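Local coordinates for Lmo2470 protein (Listeria monocytogenes EGD-e, PDB 5HL3) that is an internalin of the leucine-rich repeat family that binds calcium, interacts with host afadin and facilitates the crossing of basement membranes by the bacterium, at residues D141-P146 against F166-L171; E124-T129 against L148-M153; A12-V17 against D38-D43; A28-K33 against T49-E54. All coordinates share one frame; numbering follows the deposited sequence.

Interaction 1: D141-P146 against F166-L171. With CA (calcium ion), chain F.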
loop_
_atom_site.group_PDB
_atom_site.type_symbol
_atom_site.label_atom_id
_atom_site.label_comp_id
_atom_site.label_asym_id
_atom_site.label_seq_id
_atom_site.Cartn_x
_atom_site.Cartn_y
_atom_site.Cartn_z
ATOM N N ASP A 141 -6.290 -15.356 8.512
ATOM C CA ASP A 141 -7.655 -15.224 8.016
ATOM C C ASP A 141 -8.502 -15.083 9.309
ATOM O O ASP A 141 -9.002 -16.049 9.845
ATOM C CB ASP A 141 -8.041 -16.438 7.179
ATOM C CG ASP A 141 -9.391 -16.294 6.508
ATOM O OD1 ASP A 141 -9.935 -15.174 6.446
ATOM O OD2 ASP A 141 -9.919 -17.341 6.052
ATOM N N PHE A 142 -8.618 -13.845 9.772
ATOM C CA PHE A 142 -9.182 -13.550 11.094
ATOM C C PHE A 142 -10.500 -14.241 11.342
ATOM O O PHE A 142 -11.396 -14.175 10.505
ATOM C CB PHE A 142 -9.436 -12.056 11.268
ATOM C CG PHE A 142 -8.269 -11.184 10.895
ATOM C CD1 PHE A 142 -7.139 -11.077 11.719
ATOM C CD2 PHE A 142 -8.307 -10.442 9.708
ATOM C CE1 PHE A 142 -6.089 -10.271 11.334
ATOM C CE2 PHE A 142 -7.279 -9.617 9.348
ATOM C CZ PHE A 142 -6.180 -9.537 10.160
ATOM N N THR A 143 -10.640 -14.838 12.515
ATOM C CA THR A 143 -11.896 -15.502 12.900
ATOM C C THR A 143 -12.537 -14.886 14.114
ATOM O O THR A 143 -13.640 -15.283 14.447
ATOM C CB THR A 143 -11.675 -17.006 13.194
ATOM O OG1 THR A 143 -10.672 -17.134 14.206
ATOM C CG2 THR A 143 -11.276 -17.792 11.948
ATOM N N GLY A 144 -11.870 -13.943 14.787
ATOM C CA GLY A 144 -12.388 -13.383 16.063
ATOM C C GLY A 144 -12.675 -11.891 16.089
ATOM O O GLY A 144 -12.928 -11.320 17.174
HETATM N N MSE A 145 -12.652 -11.238 14.930
HETATM C CA MSE A 145 -12.844 -9.776 14.872
HETATM C C MSE A 145 -13.869 -9.451 13.828
HETATM O O MSE A 145 -13.581 -8.845 12.791
HETATM C CB MSE A 145 -11.517 -9.093 14.614
HETATM C CG MSE A 145 -10.570 -9.230 15.817
HETATM SE SE MSE A 145 -8.865 -8.285 15.647
HETATM C CE MSE A 145 -8.095 -9.365 14.223
ATOM N N PRO A 146 -15.122 -9.765 14.131
ATOM C CA PRO A 146 -16.179 -9.601 13.138
ATOM C C PRO A 146 -16.485 -8.158 12.768
ATOM O O PRO A 146 -17.110 -7.917 11.716
ATOM C CB PRO A 146 -17.379 -10.256 13.802
ATOM C CG PRO A 146 -17.145 -10.127 15.263
ATOM C CD PRO A 146 -15.642 -10.329 15.392
ATOM N N PHE A 166 -9.714 -12.850 2.680
ATOM C CA PHE A 166 -10.392 -12.787 4.005
ATOM C C PHE A 166 -11.837 -13.250 4.023
ATOM O O PHE A 166 -12.681 -12.673 3.354
ATOM C CB PHE A 166 -10.353 -11.371 4.570
ATOM C CG PHE A 166 -8.975 -10.803 4.727
ATOM C CD1 PHE A 166 -8.156 -11.214 5.768
ATOM C CD2 PHE A 166 -8.514 -9.817 3.863
ATOM C CE1 PHE A 166 -6.886 -10.675 5.941
ATOM C CE2 PHE A 166 -7.234 -9.271 4.047
ATOM C CZ PHE A 166 -6.429 -9.705 5.082
ATOM N N ASN A 167 -12.144 -14.242 4.865
ATOM C CA ASN A 167 -13.496 -14.791 4.914
ATOM C C ASN A 167 -14.453 -14.232 5.939
ATOM O O ASN A 167 -15.640 -14.340 5.752
ATOM C CB ASN A 167 -13.413 -16.313 5.131
ATOM C CG ASN A 167 -12.954 -17.040 3.888
ATOM O OD1 ASN A 167 -13.701 -17.129 2.938
ATOM N ND2 ASN A 167 -11.697 -17.491 3.856
ATOM N N ASN A 168 -13.941 -13.639 7.006
ATOM C CA ASN A 168 -14.789 -13.362 8.185
ATOM C C ASN A 168 -14.715 -11.940 8.710
ATOM O O ASN A 168 -14.958 -11.703 9.910
ATOM C CB ASN A 168 -14.418 -14.340 9.306
ATOM C CG ASN A 168 -14.202 -15.760 8.811
ATOM O OD1 ASN A 168 -15.126 -16.396 8.298
ATOM N ND2 ASN A 168 -12.991 -16.261 8.967
ATOM N N ILE A 169 -14.364 -10.992 7.851
ATOM C CA ILE A 169 -14.343 -9.560 8.206
ATOM C C ILE A 169 -15.228 -8.777 7.224
ATOM O O ILE A 169 -14.762 -7.918 6.460
ATOM C CB ILE A 169 -12.914 -8.989 8.326
ATOM C CG1 ILE A 169 -12.068 -9.264 7.078
ATOM C CG2 ILE A 169 -12.226 -9.565 9.580
ATOM C CD1 ILE A 169 -10.749 -8.534 7.049
ATOM N N PRO A 170 -16.553 -9.053 7.257
ATOM C CA PRO A 170 -17.462 -8.493 6.262
ATOM C C PRO A 170 -17.624 -6.998 6.268
ATOM O O PRO A 170 -18.091 -6.438 5.267
ATOM C CB PRO A 170 -18.799 -9.124 6.627
ATOM C CG PRO A 170 -18.702 -9.458 8.077
ATOM C CD PRO A 170 -17.268 -9.896 8.244
ATOM N N LEU A 171 -17.221 -6.341 7.352
ATOM C CA LEU A 171 -17.376 -4.896 7.445
ATOM C C LEU A 171 -16.165 -4.105 6.996
ATOM O O LEU A 171 -16.192 -2.876 7.038
ATOM C CB LEU A 171 -17.753 -4.501 8.876
ATOM C CG LEU A 171 -19.018 -5.150 9.415
ATOM C CD1 LEU A 171 -19.366 -4.591 10.773
ATOM C CD2 LEU A 171 -20.163 -4.957 8.473
HETATM CA CA CA F . -14.684 -16.995 0.796
HETATM O O HOH W 1 -11.220 -13.146 7.837
HETATM O O HOH W 2 -11.932 -18.695 7.707
HETATM O O HOH W 3 -13.155 -12.221 12.238
HETATM O O HOH W 4 -12.412 -16.186 0.387
HETATM O O HOH W 5 -14.110 -19.351 0.539
HETATM O O HOH W 6 -16.363 -17.956 2.351
#
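Asp-141 reaches over from one turn of the leucine-rich repeat solenoid to the next and takes hold of Asn-167; both segments are loops that lead into neighbouring strands of the parallel sheet. With CG anti to the backbone N (chi1 -174°), the aspartate side chain carries its carboxylate to the following loop. CB is the stem, and CG comes 3.7 Å from ND2 of Asn-167. OD1 then accepts the backbone N of Asn-167 at 2.9 Å through its syn lone pair, in a nearly straight bond. OD2 takes ND2 of the same residue at 2.8 Å, met on the syn side but 24° out of the carboxylate plane. The OD2-ND2 bond at one end and the calcium ion on OD1 of Asn-167 at the other, 2.4 Å away, hold the Asn-167 amide in its rotation. Gln-189 and Asn-190 share that ion, as do three waters, so Asp-141 acts as a second-shell residue that positions a ligand.

Beneath the polar layer, the rings of Phe-142 and Phe-166 point the same way, nearly parallel but slid apart, with centroids 5.6 Å from each other; they touch where CE2 of Phe-142 meets CE1 of Phe-166. Ile-169 adds CG2 against CD2 of the Phe-142 ring. Leu-116 and Phe-188 continue the apolar packing on the neighbouring turns. Farther along, ND2 of Asn-168 donates to O of Phe-142 from above the carbonyl plane. Water 1 joins OD1 of Asp-141, O of Phe-142 and N of Asn-168, donating to the first two and accepting from the third at 2.9 Å.

Interaction 2: E124-T129 against L148-M153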
loop_
_atom_site.group_PDB
_atom_site.type_symbol
_atom_site.label_atom_id
_atom_site.label_comp_id
_atom_site.label_asym_id
_atom_site.label_seq_id
_atom_site.Cartn_x
_atom_site.Cartn_y
_atom_site.Cartn_z
ATOM N N GLU A 124 -14.520 -6.518 19.604
ATOM C CA GLU A 124 -14.940 -5.207 19.152
ATOM C C GLU A 124 -13.861 -4.479 18.365
ATOM O O GLU A 124 -14.019 -3.309 18.037
ATOM C CB GLU A 124 -15.419 -4.355 20.343
ATOM C CG GLU A 124 -16.587 -5.035 21.071
ATOM C CD GLU A 124 -17.010 -4.391 22.371
ATOM O OE1 GLU A 124 -16.577 -3.299 22.686
ATOM O OE2 GLU A 124 -17.811 -5.000 23.089
HETATM N N MSE A 125 -12.774 -5.156 18.003
HETATM C CA MSE A 125 -11.723 -4.453 17.238
HETATM C C MSE A 125 -12.263 -3.835 15.968
HETATM O O MSE A 125 -12.939 -4.492 15.188
HETATM C CB MSE A 125 -10.595 -5.412 16.876
HETATM C CG MSE A 125 -9.331 -4.669 16.389
HETATM SE SE MSE A 125 -8.295 -3.864 17.830
HETATM C CE MSE A 125 -7.319 -5.483 18.351
ATOM N N ASP A 126 -11.910 -2.560 15.770
ATOM C CA ASP A 126 -12.327 -1.774 14.589
ATOM C C ASP A 126 -11.157 -1.472 13.646
ATOM O O ASP A 126 -11.318 -1.547 12.424
ATOM C CB ASP A 126 -12.991 -0.468 15.092
ATOM C CG ASP A 126 -13.410 0.440 13.978
ATOM O OD1 ASP A 126 -12.552 1.215 13.501
ATOM O OD2 ASP A 126 -14.605 0.408 13.604
ATOM N N THR A 127 -9.999 -1.114 14.204
ATOM C CA THR A 127 -8.849 -0.684 13.414
ATOM C C THR A 127 -7.564 -1.237 13.980
ATOM O O THR A 127 -7.323 -1.132 15.191
ATOM C CB THR A 127 -8.742 0.860 13.362
ATOM O OG1 THR A 127 -9.923 1.411 12.735
ATOM C CG2 THR A 127 -7.527 1.331 12.595
ATOM N N ILE A 128 -6.727 -1.779 13.092
ATOM C CA ILE A 128 -5.379 -2.256 13.424
ATOM C C ILE A 128 -4.384 -1.554 12.501
ATOM O O ILE A 128 -4.576 -1.533 11.296
ATOM C CB ILE A 128 -5.238 -3.767 13.285
ATOM C CG1 ILE A 128 -6.178 -4.501 14.280
ATOM C CG2 ILE A 128 -3.772 -4.167 13.481
ATOM C CD1 ILE A 128 -6.169 -5.996 14.101
ATOM N N THR A 129 -3.340 -0.969 13.084
ATOM C CA THR A 129 -2.255 -0.301 12.342
ATOM C C THR A 129 -0.910 -0.842 12.780
ATOM O O THR A 129 -0.577 -0.779 13.967
ATOM C CB THR A 129 -2.235 1.210 12.587
ATOM O OG1 THR A 129 -3.500 1.779 12.241
ATOM C CG2 THR A 129 -1.149 1.912 11.770
ATOM N N LEU A 148 -14.162 -5.726 12.341
ATOM C CA LEU A 148 -12.993 -5.034 11.798
ATOM C C LEU A 148 -13.355 -4.187 10.569
ATOM O O LEU A 148 -14.010 -4.681 9.654
ATOM C CB LEU A 148 -11.884 -6.031 11.436
ATOM C CG LEU A 148 -10.488 -5.441 11.226
ATOM C CD1 LEU A 148 -9.920 -4.971 12.550
ATOM C CD2 LEU A 148 -9.573 -6.481 10.609
ATOM N N LYS A 149 -12.948 -2.925 10.567
ATOM C CA LYS A 149 -13.256 -1.977 9.488
ATOM C C LYS A 149 -12.055 -1.388 8.767
ATOM O O LYS A 149 -12.162 -1.020 7.583
ATOM C CB LYS A 149 -14.141 -0.840 10.019
ATOM C CG LYS A 149 -15.566 -1.311 10.254
ATOM C CD LYS A 149 -16.481 -0.197 10.734
ATOM C CE LYS A 149 -17.866 -0.726 10.973
ATOM N NZ LYS A 149 -18.818 0.311 11.442
ATOM N N GLN A 150 -10.905 -1.308 9.445
ATOM C CA GLN A 150 -9.720 -0.710 8.836
ATOM C C GLN A 150 -8.493 -1.500 9.179
ATOM O O GLN A 150 -8.258 -1.838 10.352
ATOM C CB GLN A 150 -9.525 0.742 9.267
ATOM C CG GLN A 150 -10.741 1.621 9.117
ATOM C CD GLN A 150 -10.425 3.064 9.462
ATOM O OE1 GLN A 150 -10.004 3.374 10.578
ATOM N NE2 GLN A 150 -10.599 3.945 8.506
ATOM N N LEU A 151 -7.657 -1.743 8.170
ATOM C CA LEU A 151 -6.441 -2.512 8.343
ATOM C C LEU A 151 -5.296 -1.791 7.622
ATOM O O LEU A 151 -5.304 -1.709 6.381
ATOM C CB LEU A 151 -6.670 -3.930 7.832
ATOM C CG LEU A 151 -5.586 -4.947 8.050
ATOM C CD1 LEU A 151 -5.192 -5.065 9.515
ATOM C CD2 LEU A 151 -6.053 -6.292 7.500
ATOM N N TYR A 152 -4.352 -1.244 8.393
ATOM C CA TYR A 152 -3.210 -0.477 7.870
ATOM C C TYR A 152 -1.965 -1.332 8.030
ATOM O O TYR A 152 -1.451 -1.501 9.161
ATOM C CB TYR A 152 -3.093 0.842 8.600
ATOM C CG TYR A 152 -4.276 1.760 8.355
ATOM C CD1 TYR A 152 -4.368 2.522 7.200
ATOM C CD2 TYR A 152 -5.313 1.882 9.306
ATOM C CE1 TYR A 152 -5.457 3.351 7.000
ATOM C CE2 TYR A 152 -6.377 2.719 9.086
ATOM C CZ TYR A 152 -6.453 3.436 7.939
ATOM O OH TYR A 152 -7.575 4.268 7.739
HETATM N N MSE A 153 -1.445 -1.838 6.901
HETATM C CA MSE A 153 -0.341 -2.795 6.885
HETATM C C MSE A 153 0.638 -2.424 5.786
HETATM O O MSE A 153 1.062 -3.272 5.004
HETATM C CB MSE A 153 -0.890 -4.202 6.674
HETATM C CG MSE A 153 -1.980 -4.609 7.673
HETATM SE SE MSE A 153 -1.316 -4.966 9.488
HETATM C CE MSE A 153 -0.671 -6.764 9.096
#
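Ile-128 and Leu-148 meet on the inner face of two parallel strands, adjacent rungs of the leucine-rich repeat sheet. Leu-148 pushes CD1 into the hollow between CG of Met-125, a selenomethionine, and CG1 of Ile-128, 3.9 Å from the former; the same methyl also touches O of Asp-126. It gets there because CG is anti to the backbone N (chi1 -164°), which lays the leucine alongside Met-125 and at about a right angle to Ile-128. Directly across from Ile-128, its bridge partner Leu-151 rests CD1 against CB of Ile-128 in one of its two conformers.

The other face is filled by Thr-127, Thr-129, Gln-150 and Tyr-152. CG2 of Thr-127 abuts the edge of the Tyr-152 ring, 3.9 Å from CE2 and near the ring plane, while OG1 of Thr-129 approaches CD2 of that ring obliquely. OG1 of Thr-127 lies near OD1 of Asp-126 and, in one of two glutamine conformers, OE1 of Gln-150; either could take its proton.

Backbone bonds set the spacing. Asp-126 O is gripped twice, by N of Lys-149 at 2.8 Å and by N of Gln-150 at 3.0 Å, where the strands begin; N of Ile-128 bonds to O of Gln-150, and N of Tyr-152 to O of Ile-128. The pair sits mid-sheet: strand 100-103 hydrogen-bonds to the far edge of 127-129, and strand 174-176 packs its side chains beside Gln-150, Leu-151 and Tyr-152.

Interaction 3: A12-V17 against D38-D43. With CA (calcium ion), chain C.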
loop_
_atom_site.group_PDB
_atom_site.type_symbol
_atom_site.label_atom_id
_atom_site.label_comp_id
_atom_site.label_asym_id
_atom_site.label_seq_id
_atom_site.Cartn_x
_atom_site.Cartn_y
_atom_site.Cartn_z
ATOM N N ALA A 12 -3.169 -1.998 45.537
ATOM C CA ALA A 12 -1.758 -2.423 45.529
ATOM C C ALA A 12 -0.884 -1.403 44.847
ATOM O O ALA A 12 -1.351 -0.713 43.936
ATOM C CB ALA A 12 -1.614 -3.770 44.796
ATOM N N PRO A 13 0.409 -1.348 45.224
ATOM C CA PRO A 13 1.358 -0.530 44.444
ATOM C C PRO A 13 1.393 -0.963 42.974
ATOM O O PRO A 13 1.304 -2.138 42.659
ATOM C CB PRO A 13 2.709 -0.823 45.128
ATOM C CG PRO A 13 2.323 -1.141 46.537
ATOM C CD PRO A 13 1.076 -1.958 46.402
ATOM N N ILE A 14 1.540 0.029 42.100
ATOM C CA ILE A 14 1.626 -0.228 40.645
ATOM C C ILE A 14 2.686 -1.295 40.330
ATOM O O ILE A 14 2.455 -2.206 39.512
ATOM C CB ILE A 14 1.910 1.108 39.891
ATOM C CG1 ILE A 14 0.674 2.002 39.915
ATOM C CG2 ILE A 14 2.333 0.853 38.438
ATOM C CD1 ILE A 14 0.937 3.419 39.462
ATOM N N ILE A 15 3.837 -1.191 40.975
ATOM C CA ILE A 15 4.950 -2.108 40.715
ATOM C C ILE A 15 4.645 -3.551 41.119
ATOM O O ILE A 15 5.272 -4.469 40.605
ATOM C CB ILE A 15 6.246 -1.568 41.373
ATOM C CG1 ILE A 15 7.511 -2.323 40.907
ATOM C CG2 ILE A 15 6.143 -1.570 42.895
ATOM C CD1 ILE A 15 7.801 -2.282 39.433
ATOM N N ASP A 16 3.698 -3.743 42.038
ATOM C CA ASP A 16 3.284 -5.089 42.416
ATOM C C ASP A 16 2.255 -5.653 41.421
ATOM O O ASP A 16 2.295 -6.851 41.077
ATOM C CB ASP A 16 2.741 -5.111 43.833
ATOM C CG ASP A 16 3.812 -4.748 44.886
ATOM O OD1 ASP A 16 5.024 -4.945 44.656
ATOM O OD2 ASP A 16 3.376 -4.324 45.927
ATOM N N VAL A 17 1.372 -4.799 40.890
ATOM C CA VAL A 17 0.403 -5.244 39.881
ATOM C C VAL A 17 1.093 -5.550 38.552
ATOM O O VAL A 17 0.764 -6.530 37.893
ATOM C CB VAL A 17 -0.662 -4.140 39.649
ATOM C CG1 VAL A 17 -1.683 -4.586 38.599
ATOM C CG2 VAL A 17 -1.367 -3.754 40.958
ATOM N N ASP A 38 3.260 4.072 43.872
ATOM C CA ASP A 38 1.931 4.547 44.268
ATOM C C ASP A 38 0.896 3.417 44.240
ATOM O O ASP A 38 0.893 2.549 43.350
ATOM C CB ASP A 38 1.442 5.679 43.366
ATOM C CG ASP A 38 2.158 7.007 43.607
ATOM O OD1 ASP A 38 2.601 7.279 44.721
ATOM O OD2 ASP A 38 2.238 7.811 42.642
ATOM N N VAL A 39 0.008 3.461 45.237
ATOM C CA VAL A 39 -1.053 2.467 45.399
ATOM C C VAL A 39 -2.246 2.844 44.524
ATOM O O VAL A 39 -2.706 3.989 44.537
ATOM C CB VAL A 39 -1.471 2.369 46.876
ATOM C CG1 VAL A 39 -2.707 1.503 47.037
ATOM C CG2 VAL A 39 -0.297 1.827 47.685
ATOM N N ILE A 40 -2.705 1.866 43.757
ATOM C CA ILE A 40 -3.878 2.020 42.890
ATOM C C ILE A 40 -4.977 1.061 43.291
ATOM O O ILE A 40 -4.737 0.016 43.886
ATOM C CB ILE A 40 -3.538 1.821 41.398
ATOM C CG1 ILE A 40 -2.890 0.458 41.131
ATOM C CG2 ILE A 40 -2.703 2.987 40.904
ATOM C CD1 ILE A 40 -2.946 0.050 39.670
ATOM N N ASP A 41 -6.213 1.440 42.943
ATOM C CA ASP A 41 -7.370 0.582 43.184
ATOM C C ASP A 41 -8.145 0.405 41.882
ATOM O O ASP A 41 -7.773 0.927 40.838
ATOM C CB ASP A 41 -8.234 1.112 44.331
ATOM C CG ASP A 41 -8.798 2.492 44.102
ATOM O OD1 ASP A 41 -8.914 2.954 42.952
ATOM O OD2 ASP A 41 -9.162 3.156 45.129
ATOM N N GLN A 42 -9.225 -0.357 41.924
ATOM C CA GLN A 42 -9.972 -0.653 40.703
ATOM C C GLN A 42 -10.551 0.622 40.074
ATOM O O GLN A 42 -10.618 0.742 38.849
ATOM C CB GLN A 42 -11.059 -1.710 40.953
ATOM C CG GLN A 42 -11.716 -2.210 39.680
ATOM C CD GLN A 42 -10.729 -2.881 38.736
ATOM O OE1 GLN A 42 -9.966 -3.748 39.159
ATOM N NE2 GLN A 42 -10.762 -2.518 37.468
ATOM N N ASP A 43 -10.947 1.592 40.895
ATOM C CA ASP A 43 -11.441 2.874 40.357
ATOM C C ASP A 43 -10.374 3.558 39.509
ATOM O O ASP A 43 -10.692 4.175 38.486
ATOM C CB ASP A 43 -11.869 3.827 41.476
ATOM C CG ASP A 43 -13.323 3.649 41.927
ATOM O OD1 ASP A 43 -14.006 2.670 41.551
ATOM O OD2 ASP A 43 -13.815 4.544 42.670
HETATM CA CA CA C . 3.308 9.062 46.061
HETATM O O HOH W 7 2.760 10.269 43.888
HETATM O O HOH W 8 5.090 7.540 46.344
HETATM O O HOH W 9 1.050 9.699 46.094
HETATM O O HOH W 10 3.409 11.416 46.516
#
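Ile-14 and Ile-40 cross at about a right angle, the main apolar contact where the short antiparallel ribbon of the internalin's N-terminal cap meets the start of helix 14-17. CG1 of Ile-14 lies 3.7 Å from CG2 of Ile-40, and CD1 of Ile-14 leans on the same methyl. Ile-40 holds CG1 between its backbone N and carbonyl carbon (chi1 57°), which brings that methylene to 3.4 Å from O of Ala-12 and turns CG2 toward Ile-14. On the opposite face of the ribbon Pro-13 and Val-39 run side by side and point the same way, CG of the proline 4.1 Å from CG2 of the valine. Val-17, one turn into helix 14-17, adds a looser touch of CG2 on CD1 of Ile-40.

The backbones join through Ala-12 and Ile-40, a hydrogen-bonded pair: N of Ala-12 donates to O of Ile-40 in the carbonyl plane, whereas N of Ile-40 reaches O of Ala-12 from well above the plane of the Ala-12 carbonyl, at 2.9 Å. N of Ile-14 then bonds to O of Asp-38, also 2.9 Å, just where Pro-13 occupies the N-cap position and the chain turns into the helix.

CB of Asp-38 leaves the backbone away from segment 12-17. Its OD1 binds a calcium ion at 2.3 Å, with four waters as further ligands in this model. OD2 accepts from one of them, water 7, and from N of Ser-35. Asp-38 therefore serves two roles: its carbonyl pins the start of the helix, and its carboxylate, held in its rotation by partners on both oxygens, carries the metal.

Interaction 4: A28-K33 against T49-E54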
loop_
_atom_site.group_PDB
_atom_site.type_symbol
_atom_site.label_atom_id
_atom_site.label_comp_id
_atom_site.label_asym_id
_atom_site.label_seq_id
_atom_site.Cartn_x
_atom_site.Cartn_y
_atom_site.Cartn_z
ATOM N N ALA A 28 2.278 3.816 35.260
ATOM C CA ALA A 28 2.182 4.995 36.117
ATOM C C ALA A 28 1.846 6.232 35.294
ATOM O O ALA A 28 1.047 7.073 35.706
ATOM C CB ALA A 28 3.478 5.196 36.916
ATOM N N LYS A 29 2.449 6.348 34.112
ATOM C CA LYS A 29 2.143 7.479 33.237
ATOM C C LYS A 29 0.677 7.405 32.770
ATOM O O LYS A 29 -0.040 8.405 32.781
ATOM C CB LYS A 29 3.098 7.497 32.047
ATOM C CG LYS A 29 2.911 8.721 31.171
ATOM C CD LYS A 29 3.886 8.735 30.020
ATOM C CE LYS A 29 3.431 9.750 28.984
ATOM N NZ LYS A 29 4.041 9.561 27.653
ATOM N N ASN A 30 0.221 6.222 32.348
ATOM C CA ASN A 30 -1.179 6.051 31.941
ATOM C C ASN A 30 -2.158 6.422 33.063
ATOM O O ASN A 30 -3.201 7.027 32.815
ATOM C CB ASN A 30 -1.436 4.606 31.505
ATOM C CG ASN A 30 -0.927 4.303 30.101
ATOM O OD1 ASN A 30 -1.120 5.090 29.186
ATOM N ND2 ASN A 30 -0.318 3.153 29.929
ATOM N N LEU A 31 -1.780 6.107 34.302
ATOM C CA LEU A 31 -2.617 6.353 35.493
ATOM C C LEU A 31 -2.397 7.744 36.093
ATOM O O LEU A 31 -2.999 8.089 37.115
ATOM C CB LEU A 31 -2.277 5.262 36.532
ATOM C CG LEU A 31 -2.794 3.856 36.194
ATOM C CD1 LEU A 31 -1.988 2.780 36.874
ATOM C CD2 LEU A 31 -4.270 3.748 36.571
ATOM N N ASN A 32 -1.518 8.534 35.498
ATOM C CA ASN A 32 -1.135 9.837 36.035
ATOM C C ASN A 32 -0.700 9.778 37.501
ATOM O O ASN A 32 -1.102 10.605 38.321
ATOM C CB ASN A 32 -2.206 10.905 35.826
ATOM C CG ASN A 32 -1.649 12.318 36.038
ATOM O OD1 ASN A 32 -0.455 12.566 35.844
ATOM N ND2 ASN A 32 -2.502 13.238 36.427
ATOM N N LYS A 33 0.102 8.771 37.830
ATOM C CA LYS A 33 0.698 8.656 39.159
ATOM C C LYS A 33 2.173 9.016 39.028
ATOM O O LYS A 33 2.820 8.652 38.037
ATOM C CB LYS A 33 0.565 7.227 39.690
ATOM C CG LYS A 33 -0.849 6.809 40.031
ATOM C CD LYS A 33 -1.389 7.564 41.235
ATOM C CE LYS A 33 -2.641 6.941 41.813
ATOM N NZ LYS A 33 -3.232 7.799 42.875
ATOM N N THR A 49 -9.294 5.014 29.620
ATOM C CA THR A 49 -9.953 4.693 28.357
ATOM C C THR A 49 -8.953 4.383 27.245
ATOM O O THR A 49 -9.349 3.962 26.158
ATOM C CB THR A 49 -10.906 5.804 27.909
ATOM O OG1 THR A 49 -10.173 7.050 27.790
ATOM C CG2 THR A 49 -12.053 5.946 28.852
ATOM N N GLY A 50 -7.674 4.573 27.525
ATOM C CA GLY A 50 -6.597 4.255 26.575
ATOM C C GLY A 50 -5.341 3.913 27.312
ATOM O O GLY A 50 -5.175 4.315 28.478
ATOM N N LEU A 51 -4.499 3.096 26.679
ATOM C CA LEU A 51 -3.208 2.741 27.212
ATOM C C LEU A 51 -2.148 3.070 26.175
ATOM O O LEU A 51 -2.241 2.634 25.012
ATOM C CB LEU A 51 -3.112 1.255 27.528
ATOM C CG LEU A 51 -4.088 0.728 28.576
ATOM C CD1 LEU A 51 -4.027 -0.770 28.614
ATOM C CD2 LEU A 51 -3.822 1.345 29.931
ATOM N N GLY A 52 -1.140 3.820 26.594
ATOM C CA GLY A 52 0.027 4.111 25.758
ATOM C C GLY A 52 1.258 3.417 26.306
ATOM O O GLY A 52 1.428 3.311 27.522
ATOM N N PHE A 53 2.141 2.971 25.410
ATOM C CA PHE A 53 3.398 2.334 25.787
ATOM C C PHE A 53 4.542 2.962 25.030
ATOM O O PHE A 53 4.421 3.265 23.843
ATOM C CB PHE A 53 3.328 0.812 25.581
ATOM C CG PHE A 53 2.278 0.177 26.438
ATOM C CD1 PHE A 53 2.487 0.021 27.790
ATOM C CD2 PHE A 53 1.023 -0.135 25.935
ATOM C CE1 PHE A 53 1.483 -0.467 28.632
ATOM C CE2 PHE A 53 0.018 -0.617 26.778
ATOM C CZ PHE A 53 0.257 -0.774 28.124
ATOM N N GLU A 54 5.637 3.199 25.723
ATOM C CA GLU A 54 6.786 3.887 25.103
ATOM C C GLU A 54 8.139 3.464 25.629
ATOM O O GLU A 54 9.151 3.910 25.107
ATOM C CB GLU A 54 6.623 5.392 25.270
ATOM C CG GLU A 54 6.682 5.817 26.730
ATOM C CD GLU A 54 6.685 7.321 26.974
ATOM O OE1 GLU A 54 6.427 8.083 26.016
ATOM O OE2 GLU A 54 6.935 7.684 28.153
HETATM O O HOH W 11 6.610 10.254 28.878
HETATM O O HOH W 12 -4.364 6.641 30.043
#
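OD1 of Asn-30 accepts N of Gly-52 at 2.9 Å in an almost straight bond, the shortest direct polar bond between the two segments, the end of helix 21-30 and strand 50-53. The same amide gives ND2 back to O of Gly-52 at 3.0 Å, a more bent bond with the carbonyl oxygen tilted 21° from the amide plane. One side chain thus satisfies both polar backbone groups of the glycine, in the way a neighbouring strand would. Asn-30 gets there with CG anti to its own carbonyl carbon (chi1 -78°), and the amide nitrogen also rests 3.9 Å from CD2 of Leu-51. Water 12 donates to O of Asn-30 and to O of Gly-50.

Toward the solvent Lys-29 and Glu-54 cross at about a right angle in a salt bridge whose NZ-OE1 hydrogen bond, 3.2 Å, is weak, and water 11 joins NZ to OE2 as well. The helix closes with a Schellman motif at Asn-32.

Strand 50-53 is the outermost strand of the leucine-rich repeat sheet at its N-terminal end. Strand 76-79 pairs with one edge of it, while on the other side helix 21-30 of the cap packs Met-27 on Leu-51 and sets Leu-23, Asp-26 and Met-27 against Phe-53.

Overall arrangement
Interaction 3 lies within the N-terminal cap, interaction 4 joins that cap to the repeat sheet, and interactions 1 and 2 belong to the coil beyond. Within each couple the contacts touch: Ile-14 packs on Ala-28, Leu-31 and Lys-33, and Met-145 on Met-125 and Ile-128. Interactions 2 and 4 reach the same parallel sheet, one mid-sheet through regular strand bonding, the other at its first strand through an asparagine amide and a surface ion pair. All four are partly buried, but their chemistry differs. Interaction 1 mixes carboxylate-amide bonds, waters and slipped rings, whereas interaction 3 sets isoleucines behind a short antiparallel ribbon. Calcium is bound at interactions 1 and 3.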